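Putative hyaluronoglucosaminidase (Clostridium perfringens, PDB 6PWI) probably acts as a hexosaminidase of glycoside hydrolase family 84, this piece holding the barrel domain, an N-terminal mixed-sheet domain and a helical C-terminal region. Local coordinates at residues 277-282 with 312-317; 281-286 with 319-324; 463-468 with 536-541. One frame throughout, in Å; residues are numbered along the deposited sequence.

In the fold
After the mixed sheet of the N-terminal domain, the chain enters the eight-stranded parallel barrel. Contacts 1 and 2 start from overlapping turns of helix 268-286, sharing Lys281 and Phe282, and each closes a loop of about thirty residues through strand 293-296. They close one after the other along helix 304-321, contact 2 just beyond contact 1. They also touch, through a probable hydrogen bond from Trp317 NE1 to Glu283 OE2. Contact 3 opens later, in series with them, and closes a longer, largely helical loop that ties the turn before helix 467-475 to the turn before helix 540-572, linking the end of the barrel region to the helices that follow it. Its centre lies about 45 Å from that of contact 1.

Contact 1: residues 277-282 with 312-317; sequences KIIAKF and EDLEKW
In the helical layer around the parallel barrel, helix 268-286 packs on helix 304-321 by setting Ile278, Ile279 and Phe282 against Leu314 and Trp317. The segment axes approach to 11.4 Å and cross at -40°, a spacing filled by large side chains. Trp317 spans much of it: with CG anti to the backbone N (chi1 177°), its indole is carried across to the facing helix. Phe282 CB sits over one face of that indole, 4.2 Å from the centroid of the six-membered ring, which is a CH-pi contact. The two aromatic rings themselves meet obliquely, with planes 50° apart and centroids 5.6 Å apart. On the same helix Ile279 runs past the indole in the opposite sense, its CG2 lying 3.9 Å from Trp317 CD1.

These are consecutive outer helices of a (beta/alpha)8 barrel, on either side of strand 293-296 in sequence. Leu314 fills the angle between Ile278 and Phe282, crossing each nearly at right angles: CD1 is 3.9 Å from Phe282 CE2, and CD2 is 4.0 Å from Ile278 CG2. Toward the barrel, Phe282 stacks on Phe293 and also touches Trp253 and Ile255 of strand 250-255. The side chain of Ile278 is about 12 Å from that of Asp299, the predicted proton donor. The indole NE1 donates to Glu283, one helical turn on from Ile279.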
loop_
_atom_site.group_PDB
_atom_site.type_symbol
_atom_site.label_atom_id
_atom_site.label_comp_id
_atom_site.label_asym_id
_atom_site.label_seq_id
_atom_site.Cartn_x
_atom_site.Cartn_y
_atom_site.Cartn_z
ATOM N N LYS A 277 20.008 -15.920 -22.835
ATOM C CA LYS A 277 19.005 -14.928 -23.185
ATOM C C LYS A 277 18.409 -14.307 -21.926
ATOM O O LYS A 277 18.291 -13.084 -21.850
ATOM C CB LYS A 277 17.932 -15.524 -24.101
ATOM C CG LYS A 277 18.488 -16.402 -25.208
ATOM C CD LYS A 277 17.906 -16.137 -26.566
ATOM C CE LYS A 277 18.619 -16.946 -27.628
ATOM N NZ LYS A 277 17.694 -17.312 -28.723
ATOM N N ILE A 278 18.060 -15.144 -20.938
ATOM C CA ILE A 278 17.477 -14.624 -19.710
ATOM C C ILE A 278 18.463 -13.654 -19.059
ATOM O O ILE A 278 18.082 -12.560 -18.646
ATOM C CB ILE A 278 16.977 -15.738 -18.760
ATOM C CG1 ILE A 278 15.951 -15.198 -17.758
ATOM C CG2 ILE A 278 18.130 -16.441 -18.057
ATOM C CD1 ILE A 278 15.113 -16.261 -17.075
ATOM N N ILE A 279 19.742 -14.043 -19.018
ATOM C CA ILE A 279 20.769 -13.214 -18.411
ATOM C C ILE A 279 20.933 -11.936 -19.234
ATOM O O ILE A 279 21.135 -10.864 -18.671
ATOM C CB ILE A 279 22.080 -14.010 -18.216
ATOM C CG1 ILE A 279 21.984 -14.922 -16.987
ATOM C CG2 ILE A 279 23.294 -13.088 -18.134
ATOM C CD1 ILE A 279 23.064 -15.971 -16.909
ATOM N N ALA A 280 20.812 -12.045 -20.561
ATOM C CA ALA A 280 20.907 -10.866 -21.407
ATOM C C ALA A 280 19.783 -9.901 -21.033
ATOM O O ALA A 280 20.020 -8.712 -20.824
ATOM C CB ALA A 280 20.865 -11.249 -22.868
ATOM N N LYS A 281 18.566 -10.445 -20.919
ATOM C CA LYS A 281 17.398 -9.647 -20.591
ATOM C C LYS A 281 17.589 -8.973 -19.235
ATOM O O LYS A 281 17.252 -7.801 -19.086
ATOM C CB LYS A 281 16.117 -10.482 -20.619
ATOM C CG LYS A 281 14.837 -9.688 -20.411
ATOM C CD LYS A 281 14.745 -8.447 -21.274
ATOM C CE LYS A 281 13.349 -8.207 -21.802
ATOM N NZ LYS A 281 12.784 -9.434 -22.416
ATOM N N PHE A 282 18.138 -9.714 -18.262
ATOM C CA PHE A 282 18.367 -9.163 -16.935
ATOM C C PHE A 282 19.384 -8.033 -17.028
ATOM O O PHE A 282 19.232 -7.013 -16.357
ATOM C CB PHE A 282 18.785 -10.248 -15.937
ATOM C CG PHE A 282 17.665 -11.038 -15.297
ATOM C CD1 PHE A 282 16.348 -10.907 -15.716
ATOM C CD2 PHE A 282 17.932 -11.945 -14.281
ATOM C CE1 PHE A 282 15.333 -11.641 -15.120
ATOM C CE2 PHE A 282 16.917 -12.681 -13.688
ATOM C CZ PHE A 282 15.618 -12.530 -14.110
ATOM N N GLU A 312 19.306 -21.499 -9.399
ATOM C CA GLU A 312 20.676 -21.751 -8.975
ATOM C C GLU A 312 21.630 -20.978 -9.877
ATOM O O GLU A 312 22.605 -20.402 -9.393
ATOM C CB GLU A 312 20.992 -23.249 -8.988
ATOM C CG GLU A 312 20.835 -23.916 -7.634
ATOM C CD GLU A 312 20.613 -25.424 -7.632
ATOM O OE1 GLU A 312 20.429 -26.012 -8.723
ATOM O OE2 GLU A 312 20.605 -26.014 -6.529
ATOM N N ASP A 313 21.312 -20.951 -11.181
ATOM C CA ASP A 313 22.132 -20.282 -12.184
ATOM C C ASP A 313 21.970 -18.763 -12.093
ATOM O O ASP A 313 22.932 -18.030 -12.323
ATOM C CB ASP A 313 21.892 -20.850 -13.587
ATOM C CG ASP A 313 22.597 -22.180 -13.830
ATOM O OD1 ASP A 313 23.646 -22.414 -13.197
ATOM O OD2 ASP A 313 22.097 -22.972 -14.655
ATOM N N LEU A 314 20.763 -18.297 -11.743
ATOM C CA LEU A 314 20.506 -16.871 -11.621
ATOM C C LEU A 314 21.158 -16.328 -10.356
ATOM O O LEU A 314 21.554 -15.165 -10.321
ATOM C CB LEU A 314 18.999 -16.596 -11.628
ATOM C CG LEU A 314 18.285 -16.897 -12.946
ATOM C CD1 LEU A 314 16.811 -16.538 -12.857
ATOM C CD2 LEU A 314 18.939 -16.158 -14.101
ATOM N N GLU A 315 21.273 -17.175 -9.327
ATOM C CA GLU A 315 21.879 -16.765 -8.070
ATOM C C GLU A 315 23.375 -16.512 -8.271
ATOM O O GLU A 315 23.923 -15.565 -7.704
ATOM C CB GLU A 315 21.586 -17.782 -6.963
ATOM C CG GLU A 315 22.197 -17.430 -5.615
ATOM C CD GLU A 315 21.601 -16.249 -4.860
ATOM O OE1 GLU A 315 20.632 -15.638 -5.357
ATOM O OE2 GLU A 315 22.109 -15.938 -3.762
ATOM N N LYS A 316 24.023 -17.354 -9.092
ATOM C CA LYS A 316 25.436 -17.192 -9.413
ATOM C C LYS A 316 25.660 -15.817 -10.040
ATOM O O LYS A 316 26.544 -15.076 -9.611
ATOM C CB LYS A 316 25.951 -18.337 -10.295
ATOM C CG LYS A 316 26.508 -19.550 -9.552
ATOM C CD LYS A 316 27.113 -20.624 -10.454
ATOM C CE LYS A 316 26.166 -21.758 -10.797
ATOM N N TRP A 317 24.825 -15.484 -11.033
ATOM C CA TRP A 317 24.828 -14.190 -11.704
ATOM C C TRP A 317 24.674 -13.049 -10.697
ATOM O O TRP A 317 25.391 -12.048 -10.748
ATOM C CB TRP A 317 23.726 -14.150 -12.770
ATOM C CG TRP A 317 23.606 -12.827 -13.460
ATOM C CD1 TRP A 317 24.364 -12.374 -14.501
ATOM C CD2 TRP A 317 22.667 -11.777 -13.161
ATOM N NE1 TRP A 317 23.968 -11.115 -14.866
ATOM C CE2 TRP A 317 22.930 -10.720 -14.062
ATOM C CE3 TRP A 317 21.629 -11.624 -12.232
ATOM C CZ2 TRP A 317 22.192 -9.535 -14.057
ATOM C CZ3 TRP A 317 20.913 -10.447 -12.218
ATOM C CH2 TRP A 317 21.187 -9.418 -13.122
#

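Contact 2: residues 281-286 with 319-324; sequences KFEQLY and LQKGDV
Lys321 reaches from near the end of helix 304-321 across Tyr286 to Glu283. Its CB starts toward the opposing helix, CG is set beside the backbone N, and from there a bend at chi2 (-91°) turns the rest of the chain onto the tyrosine. CD then lies over one face of the Tyr286 ring, 3.8 Å from the centroid and 17° off the ring normal, a CH-pi contact. Beyond it the chain is extended. CE passes beside the carboxylate of Glu283, and NZ completes a salt bridge with Glu283 OE1 at 2.7 Å, OE1 accepting through its syn lone pair. NZ also remains over the ring, 4.2 Å from its centroid, so the ammonium has a cation-pi partner besides the carboxylate.

Two partners meet the ring at its edge, near its plane. Tyr286 OH donates to Asp323 OD1 at 2.5 Å, again on the syn side, and Val324 CG2 abuts CE1 at 3.5 Å. Asp323 OD2 is engaged by Arg291, which also makes a cation-pi contact with Tyr286. Gly322, with positive phi, is where the chain leaves the helix. Here the C-terminal end of one outer helix joins the turn leading into strand 328-330 of the (beta/alpha)8 barrel.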
loop_
_atom_site.group_PDB
_atom_site.type_symbol
_atom_site.label_atom_id
_atom_site.label_comp_id
_atom_site.label_asym_id
_atom_site.label_seq_id
_atom_site.Cartn_x
_atom_site.Cartn_y
_atom_site.Cartn_z
ATOM N N LYS A 281 18.566 -10.445 -20.919
ATOM C CA LYS A 281 17.398 -9.647 -20.591
ATOM C C LYS A 281 17.589 -8.973 -19.235
ATOM O O LYS A 281 17.252 -7.801 -19.086
ATOM C CB LYS A 281 16.117 -10.482 -20.619
ATOM C CG LYS A 281 14.837 -9.688 -20.411
ATOM C CD LYS A 281 14.745 -8.447 -21.274
ATOM C CE LYS A 281 13.349 -8.207 -21.802
ATOM N NZ LYS A 281 12.784 -9.434 -22.416
ATOM N N PHE A 282 18.138 -9.714 -18.262
ATOM C CA PHE A 282 18.367 -9.163 -16.935
ATOM C C PHE A 282 19.384 -8.033 -17.028
ATOM O O PHE A 282 19.232 -7.013 -16.357
ATOM C CB PHE A 282 18.785 -10.248 -15.937
ATOM C CG PHE A 282 17.665 -11.038 -15.297
ATOM C CD1 PHE A 282 16.348 -10.907 -15.716
ATOM C CD2 PHE A 282 17.932 -11.945 -14.281
ATOM C CE1 PHE A 282 15.333 -11.641 -15.120
ATOM C CE2 PHE A 282 16.917 -12.681 -13.688
ATOM C CZ PHE A 282 15.618 -12.530 -14.110
ATOM N N GLU A 283 20.403 -8.225 -17.879
ATOM C CA GLU A 283 21.444 -7.230 -18.100
ATOM C C GLU A 283 20.830 -5.949 -18.660
ATOM O O GLU A 283 21.240 -4.855 -18.273
ATOM C CB GLU A 283 22.543 -7.755 -19.029
ATOM C CG GLU A 283 23.419 -8.838 -18.422
ATOM C CD GLU A 283 24.362 -8.381 -17.321
ATOM O OE1 GLU A 283 24.335 -7.175 -16.975
ATOM O OE2 GLU A 283 25.126 -9.230 -16.812
ATOM N N GLN A 284 19.843 -6.093 -19.561
ATOM C CA GLN A 284 19.187 -4.943 -20.168
ATOM C C GLN A 284 18.489 -4.114 -19.089
ATOM O O GLN A 284 18.641 -2.893 -19.057
ATOM C CB GLN A 284 18.235 -5.350 -21.299
ATOM C CG GLN A 284 17.734 -4.160 -22.115
ATOM C CD GLN A 284 16.523 -4.418 -22.985
ATOM O OE1 GLN A 284 15.710 -5.307 -22.733
ATOM N NE2 GLN A 284 16.377 -3.611 -24.021
ATOM N N LEU A 285 17.742 -4.781 -18.198
ATOM C CA LEU A 285 17.077 -4.073 -17.113
ATOM C C LEU A 285 18.124 -3.505 -16.160
ATOM O O LEU A 285 17.963 -2.378 -15.694
ATOM C CB LEU A 285 16.098 -4.998 -16.381
ATOM C CG LEU A 285 14.691 -5.137 -16.974
ATOM C CD1 LEU A 285 14.070 -3.790 -17.303
ATOM C CD2 LEU A 285 14.681 -6.042 -18.190
ATOM N N TYR A 286 19.195 -4.276 -15.897
ATOM C CA TYR A 286 20.269 -3.868 -14.998
ATOM C C TYR A 286 20.889 -2.558 -15.480
ATOM O O TYR A 286 21.286 -1.719 -14.667
ATOM C CB TYR A 286 21.367 -4.934 -14.900
ATOM C CG TYR A 286 22.429 -4.641 -13.866
ATOM C CD1 TYR A 286 22.313 -5.114 -12.567
ATOM C CD2 TYR A 286 23.556 -3.886 -14.174
ATOM C CE1 TYR A 286 23.278 -4.837 -11.610
ATOM C CE2 TYR A 286 24.526 -3.591 -13.228
ATOM C CZ TYR A 286 24.389 -4.076 -11.940
ATOM O OH TYR A 286 25.328 -3.799 -10.990
ATOM N N LEU A 319 25.304 -12.828 -7.562
ATOM C CA LEU A 319 26.432 -12.636 -6.667
ATOM C C LEU A 319 27.611 -12.006 -7.417
ATOM O O LEU A 319 28.370 -11.241 -6.822
ATOM C CB LEU A 319 26.798 -13.968 -6.000
ATOM C CG LEU A 319 25.800 -14.487 -4.962
ATOM C CD1 LEU A 319 26.247 -15.824 -4.393
ATOM C CD2 LEU A 319 25.574 -13.472 -3.846
ATOM N N GLN A 320 27.741 -12.303 -8.720
ATOM C CA GLN A 320 28.757 -11.684 -9.563
ATOM C C GLN A 320 28.556 -10.169 -9.628
ATOM O O GLN A 320 29.520 -9.409 -9.618
ATOM C CB GLN A 320 28.710 -12.229 -10.991
ATOM C CG GLN A 320 29.388 -13.576 -11.169
ATOM C CD GLN A 320 29.128 -14.163 -12.538
ATOM O OE1 GLN A 320 28.310 -13.663 -13.315
ATOM N NE2 GLN A 320 29.826 -15.244 -12.848
ATOM N N LYS A 321 27.296 -9.737 -9.706
ATOM C CA LYS A 321 26.982 -8.332 -9.903
ATOM C C LYS A 321 27.260 -7.529 -8.635
ATOM O O LYS A 321 27.567 -6.345 -8.714
ATOM C CB LYS A 321 25.541 -8.198 -10.401
ATOM C CG LYS A 321 25.328 -8.638 -11.843
ATOM C CD LYS A 321 25.500 -7.485 -12.791
ATOM C CE LYS A 321 25.989 -7.896 -14.159
ATOM N NZ LYS A 321 26.095 -6.709 -15.039
ATOM N N GLY A 322 27.126 -8.167 -7.467
ATOM C CA GLY A 322 27.545 -7.566 -6.210
ATOM C C GLY A 322 26.524 -6.625 -5.571
ATOM O O GLY A 322 26.499 -6.494 -4.352
ATOM N N ASP A 323 25.692 -5.949 -6.375
ATOM C CA ASP A 323 24.792 -4.949 -5.817
ATOM C C ASP A 323 23.328 -5.253 -6.157
ATOM O O ASP A 323 22.492 -4.348 -6.165
ATOM C CB ASP A 323 25.220 -3.531 -6.217
ATOM C CG ASP A 323 25.113 -3.250 -7.709
ATOM O OD1 ASP A 323 25.117 -4.220 -8.495
ATOM O OD2 ASP A 323 25.018 -2.062 -8.077
ATOM N N VAL A 324 23.015 -6.528 -6.421
ATOM C CA VAL A 324 21.644 -6.922 -6.712
ATOM C C VAL A 324 21.045 -7.602 -5.480
ATOM O O VAL A 324 21.550 -8.620 -5.014
ATOM C CB VAL A 324 21.557 -7.803 -7.976
ATOM C CG1 VAL A 324 20.143 -8.300 -8.245
ATOM C CG2 VAL A 324 22.089 -7.072 -9.194
#

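Contact 3: residues 463-468 with 536-541; sequences EPDASE and KSKNEL. With EDO (1,2-ethanediol), chain E.
Glu463 and Ser537 join two inter-helical turns, one between helices 451-462 and 467-475, the other between helices 513-536 and 540-572. The second contains an ST turn: Ser537 OG accepts from Asn539 N at 3.3 Å with a nearly straight N-H...O angle of 164°. The same hydroxyl donates across the contact to Glu463 OE1 at 2.6 Å, meeting that oxygen from above the carboxylate plane.

Glu463 gains this position by a folded chain. CG is anti to the backbone N (chi1 171°), and a bend at chi2 (51°) brings the carboxylate back beside its own turn. There OE2 accepts from Asp465 N at 3.0 Å on the anti side, while a weak bond from Ala466 N adds to the grip. OE1 also receives a water that bridges to Asn539 ND2. A second water donates to both Glu463 OE2 and Asp465 OD2 and accepts from Lys538 N, so the buried carboxylate has partners on both oxygens and both turns.

Beyond the carboxylate, the lysines flank the turn. Lys538 crosses Asp465 at about a right angle, with a late bend at chi4; NZ stays 4.2 Å from OD1, beyond a salt bridge, so the attraction is probably modest. Ala466 CB packs 4.0 Å from Lys536 CB, and the lysine's amine pairs with Glu469. Ala466 and Asn539 are the N-cap residues of helices 467-475 and 540-572, and Asn539 OD1 accepts from Leu542 N. On the first turn of helix 467-475, a 1,2-ethanediol, probably from the crystallisation liquor, bridges two side chains: its O2 is 3.0 Å from Ser467 OG, and its O1 donates to Glu468 OE2 at 3.1 Å.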
loop_
_atom_site.group_PDB
_atom_site.type_symbol
_atom_site.label_atom_id
_atom_site.label_comp_id
_atom_site.label_asym_id
_atom_site.label_seq_id
_atom_site.Cartn_x
_atom_site.Cartn_y
_atom_site.Cartn_z
ATOM N N GLU A 463 -5.093 12.646 0.824
ATOM C CA GLU A 463 -5.840 13.749 0.241
ATOM C C GLU A 463 -5.905 14.904 1.240
ATOM O O GLU A 463 -6.859 15.011 2.012
ATOM C CB GLU A 463 -7.229 13.271 -0.196
ATOM C CG GLU A 463 -8.158 14.391 -0.627
ATOM C CD GLU A 463 -7.552 15.339 -1.649
ATOM O OE1 GLU A 463 -7.336 14.900 -2.798
ATOM O OE2 GLU A 463 -7.265 16.509 -1.289
ATOM N N PRO A 464 -4.908 15.822 1.236
ATOM C CA PRO A 464 -4.798 16.857 2.269
ATOM C C PRO A 464 -5.907 17.911 2.280
ATOM O O PRO A 464 -6.169 18.514 3.314
ATOM C CB PRO A 464 -3.444 17.532 1.986
ATOM C CG PRO A 464 -2.732 16.584 1.041
ATOM C CD PRO A 464 -3.827 15.906 0.243
ATOM N N ASP A 465 -6.566 18.126 1.136
ATOM C CA ASP A 465 -7.532 19.208 1.011
ATOM C C ASP A 465 -8.965 18.721 1.248
ATOM O O ASP A 465 -9.840 19.521 1.575
ATOM C CB ASP A 465 -7.394 19.937 -0.327
ATOM C CG ASP A 465 -5.970 20.372 -0.630
ATOM O OD1 ASP A 465 -5.535 21.406 -0.074
ATOM O OD2 ASP A 465 -5.299 19.660 -1.410
ATOM N N ALA A 466 -9.201 17.413 1.083
ATOM C CA ALA A 466 -10.549 16.869 1.127
ATOM C C ALA A 466 -10.572 15.564 1.917
ATOM O O ALA A 466 -11.226 14.603 1.510
ATOM C CB ALA A 466 -11.052 16.668 -0.282
ATOM N N SER A 467 -9.877 15.543 3.060
ATOM C CA SER A 467 -9.634 14.287 3.752
ATOM C C SER A 467 -10.900 13.749 4.413
ATOM O O SER A 467 -11.105 12.538 4.449
ATOM C CB SER A 467 -8.464 14.369 4.700
ATOM O OG SER A 467 -8.646 15.405 5.642
ATOM N N GLU A 468 -11.751 14.652 4.912
ATOM C CA GLU A 468 -13.021 14.257 5.499
ATOM C C GLU A 468 -13.893 13.624 4.416
ATOM O O GLU A 468 -14.488 12.568 4.627
ATOM C CB GLU A 468 -13.702 15.441 6.188
ATOM C CG GLU A 468 -13.029 15.895 7.478
ATOM C CD GLU A 468 -12.814 14.849 8.572
ATOM O OE1 GLU A 468 -13.460 13.766 8.528
ATOM O OE2 GLU A 468 -11.994 15.122 9.490
ATOM N N LYS A 536 -12.741 20.690 -3.647
ATOM C CA LYS A 536 -11.719 20.829 -2.618
ATOM C C LYS A 536 -10.414 20.155 -3.036
ATOM O O LYS A 536 -9.339 20.690 -2.773
ATOM C CB LYS A 536 -12.229 20.337 -1.261
ATOM C CG LYS A 536 -13.177 21.297 -0.559
ATOM C CD LYS A 536 -14.011 20.649 0.521
ATOM C CE LYS A 536 -13.439 20.826 1.908
ATOM N NZ LYS A 536 -14.447 20.462 2.928
ATOM N N SER A 537 -10.508 18.990 -3.686
ATOM C CA SER A 537 -9.331 18.213 -4.043
ATOM C C SER A 537 -8.638 18.832 -5.256
ATOM O O SER A 537 -9.304 19.256 -6.199
ATOM C CB SER A 537 -9.708 16.773 -4.289
ATOM O OG SER A 537 -8.607 16.035 -4.789
ATOM N N LYS A 538 -7.298 18.864 -5.220
ATOM C CA LYS A 538 -6.485 19.391 -6.309
ATOM C C LYS A 538 -5.855 18.254 -7.117
ATOM O O LYS A 538 -5.041 18.513 -8.003
ATOM C CB LYS A 538 -5.341 20.250 -5.767
ATOM C CG LYS A 538 -5.705 21.348 -4.778
ATOM C CD LYS A 538 -4.488 22.178 -4.406
ATOM C CE LYS A 538 -4.608 22.904 -3.082
ATOM N NZ LYS A 538 -5.420 24.137 -3.204
ATOM N N ASN A 539 -6.244 17.006 -6.816
ATOM C CA ASN A 539 -5.659 15.808 -7.397
ATOM C C ASN A 539 -6.529 15.299 -8.551
ATOM O O ASN A 539 -7.406 14.452 -8.365
ATOM C CB ASN A 539 -5.402 14.771 -6.299
ATOM C CG ASN A 539 -4.827 13.453 -6.777
ATOM O OD1 ASN A 539 -4.749 13.174 -7.974
ATOM N ND2 ASN A 539 -4.453 12.614 -5.830
ATOM N N GLU A 540 -6.240 15.803 -9.759
ATOM C CA GLU A 540 -6.991 15.482 -10.966
ATOM C C GLU A 540 -7.034 13.976 -11.208
ATOM O O GLU A 540 -8.025 13.462 -11.719
ATOM C CB GLU A 540 -6.397 16.185 -12.190
ATOM C CG GLU A 540 -6.540 17.697 -12.157
ATOM C CD GLU A 540 -7.930 18.197 -11.789
ATOM O OE1 GLU A 540 -8.924 17.669 -12.348
ATOM O OE2 GLU A 540 -8.020 19.102 -10.923
ATOM N N LEU A 541 -5.945 13.282 -10.863
ATOM C CA LEU A 541 -5.831 11.860 -11.142
ATOM C C LEU A 541 -6.810 11.074 -10.272
ATOM O O LEU A 541 -7.453 10.150 -10.757
ATOM C CB LEU A 541 -4.386 11.395 -10.931
ATOM C CG LEU A 541 -3.404 11.771 -12.041
ATOM C CD1 LEU A 541 -1.975 11.454 -11.625
ATOM C CD2 LEU A 541 -3.758 11.075 -13.347
HETATM C C1 EDO E . -9.910 11.697 9.351
HETATM O O1 EDO E . -10.300 12.692 10.273
HETATM C C2 EDO E . -9.893 12.189 7.959
HETATM O O2 EDO E . -9.158 13.384 7.851
HETATM O O HOH W 1 -4.955 13.731 -3.175
HETATM O O HOH W 2 -6.086 18.018 -3.139
#